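Local coordinates for protein synthesis inhibitor I (Hordeum vulgare, PDB 4FBC) that belongs to the ribosome-inactivating proteins, a plant family of protein synthesis inhibitors, and holds adenosine monophosphate in a pocket, at residues A76-A81 against E90-S95. The protein carries 3 engineered substitutions. Sequence-based numbering, arbitrary orientation.
Sequences AGLTLA and EGFKSS
Ala81 and Gly91 pair across an antiparallel beta hairpin, two central strands of the mixed sheet in this ribosome-inactivating fold. Ala81 N donates to Gly91 O at 2.8 Å, almost straight at N-H but rising well above the carbonyl plane. In return Ala81 O takes two donors, Glu90 N at 3.0 Å and, weakly, Gly91 N at 3.3 Å, which makes Glu90 and Gly91 a classic beta bulge. Ala81 has only a methyl and Gly91 no side chain on this face, so two small residues suit this pair. The Glu90 side chain leads away from the hairpin to the adenosine monophosphate pocket, and its OE1 is hydrogen-bonded to Thr103 OG1.

On the face carrying Leu80 and Phe92, Leu80 CD2 packs on Phe92 CB at 3.7 Å. Phe92 CG sits between its own N and carbonyl carbon (chi1 65°), and the ring runs on to meet Trp100, with Leu146 of helix 136-147 beside it. Leu78 CD1 meets the Phe92 ring obliquely, 4.1 Å from Phe92 CD1. At the other end Lys93 N bonds Thr79 O in its carbonyl plane; beyond that, one water accepts from Thr79 N and donates to both Gly77 O and Lys93 O, each at 2.8 Å.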
loop_
_atom_site.group_PDB
_atom_site.type_symbol
_atom_site.label_atom_id
_atom_site.label_comp_id
_atom_site.label_asym_id
_atom_site.label_seq_id
_atom_site.Cartn_x
_atom_site.Cartn_y
_atom_site.Cartn_z
ATOM N N ALA A 76 20.872 5.808 7.170
ATOM C CA ALA A 76 19.654 6.566 7.424
ATOM C C ALA A 76 18.620 6.171 6.380
ATOM O O ALA A 76 18.931 6.080 5.188
ATOM C CB ALA A 76 19.923 8.071 7.372
ATOM N N GLY A 77 17.393 5.930 6.824
ATOM C CA GLY A 77 16.365 5.452 5.920
ATOM C C GLY A 77 15.600 6.551 5.214
ATOM O O GLY A 77 15.537 7.682 5.695
ATOM N N LEU A 78 15.043 6.214 4.053
ATOM C CA LEU A 78 14.048 7.058 3.399
ATOM C C LEU A 78 12.717 6.826 4.091
ATOM O O LEU A 78 12.267 5.682 4.205
ATOM C CB LEU A 78 13.928 6.697 1.917
ATOM C CG LEU A 78 12.714 7.267 1.179
ATOM C CD1 LEU A 78 12.836 8.780 1.016
ATOM C CD2 LEU A 78 12.532 6.596 -0.175
ATOM N N THR A 79 12.087 7.896 4.575
ATOM C CA THR A 79 10.830 7.743 5.310
ATOM C C THR A 79 9.657 8.052 4.394
ATOM O O THR A 79 9.646 9.083 3.708
ATOM C CB THR A 79 10.767 8.627 6.573
ATOM O OG1 THR A 79 11.904 8.365 7.403
ATOM C CG2 THR A 79 9.496 8.340 7.383
ATOM N N LEU A 80 8.693 7.140 4.367
ATOM C CA LEU A 80 7.468 7.315 3.593
ATOM C C LEU A 80 6.318 7.597 4.547
ATOM O O LEU A 80 6.190 6.931 5.572
ATOM C CB LEU A 80 7.154 6.034 2.821
ATOM C CG LEU A 80 8.278 5.460 1.969
ATOM C CD1 LEU A 80 7.782 4.237 1.194
ATOM C CD2 LEU A 80 8.803 6.518 1.019
ATOM N N ALA A 81 5.467 8.561 4.200
ATOM C CA ALA A 81 4.259 8.830 4.966
ATOM C C ALA A 81 3.055 8.247 4.235
ATOM O O ALA A 81 2.745 8.641 3.108
ATOM C CB ALA A 81 4.082 10.333 5.171
ATOM N N GLU A 90 1.538 9.464 0.441
ATOM C CA GLU A 90 1.362 10.900 0.196
ATOM C C GLU A 90 2.618 11.736 0.400
ATOM O O GLU A 90 2.725 12.835 -0.145
ATOM C CB GLU A 90 0.205 11.470 1.020
ATOM C CG GLU A 90 -1.180 10.981 0.601
ATOM C CD GLU A 90 -1.577 11.399 -0.812
ATOM O OE1 GLU A 90 -0.925 12.283 -1.409
ATOM O OE2 GLU A 90 -2.555 10.829 -1.335
ATOM N N GLY A 91 3.569 11.216 1.170
ATOM C CA GLY A 91 4.788 11.951 1.457
ATOM C C GLY A 91 6.035 11.090 1.542
ATOM O O GLY A 91 5.958 9.894 1.828
ATOM N N PHE A 92 7.191 11.686 1.266
ATOM C CA PHE A 92 8.467 11.020 1.536
ATOM C C PHE A 92 9.506 12.041 1.971
ATOM O O PHE A 92 9.463 13.201 1.562
ATOM C CB PHE A 92 8.961 10.194 0.344
ATOM C CG PHE A 92 9.309 11.009 -0.868
ATOM C CD1 PHE A 92 10.566 11.582 -1.001
ATOM C CD2 PHE A 92 8.386 11.179 -1.886
ATOM C CE1 PHE A 92 10.888 12.329 -2.118
ATOM C CE2 PHE A 92 8.702 11.921 -3.012
ATOM C CZ PHE A 92 9.952 12.494 -3.128
ATOM N N LYS A 93 10.439 11.606 2.807
ATOM C CA LYS A 93 11.371 12.535 3.431
ATOM C C LYS A 93 12.792 12.273 2.938
ATOM O O LYS A 93 13.326 11.180 3.122
ATOM C CB LYS A 93 11.285 12.386 4.954
ATOM C CG LYS A 93 12.072 13.414 5.743
ATOM C CD LYS A 93 11.960 13.107 7.224
ATOM C CE LYS A 93 12.591 14.185 8.082
ATOM N NZ LYS A 93 12.547 13.813 9.533
ATOM N N SER A 94 13.397 13.275 2.304
ATOM C CA SER A 94 14.753 13.153 1.777
ATOM C C SER A 94 15.800 13.375 2.872
ATOM O O SER A 94 15.462 13.750 3.994
ATOM C CB SER A 94 14.966 14.121 0.613
ATOM O OG SER A 94 14.651 15.457 0.968
ATOM N N SER A 95 17.067 13.132 2.547
ATOM C CA SER A 95 18.135 13.174 3.550
ATOM C C SER A 95 18.392 14.558 4.161
ATOM O O SER A 95 18.919 14.657 5.273
ATOM C CB SER A 95 19.435 12.597 2.976
ATOM O OG SER A 95 19.858 13.324 1.839
HETATM O O HOH W 1 13.954 9.986 5.580
#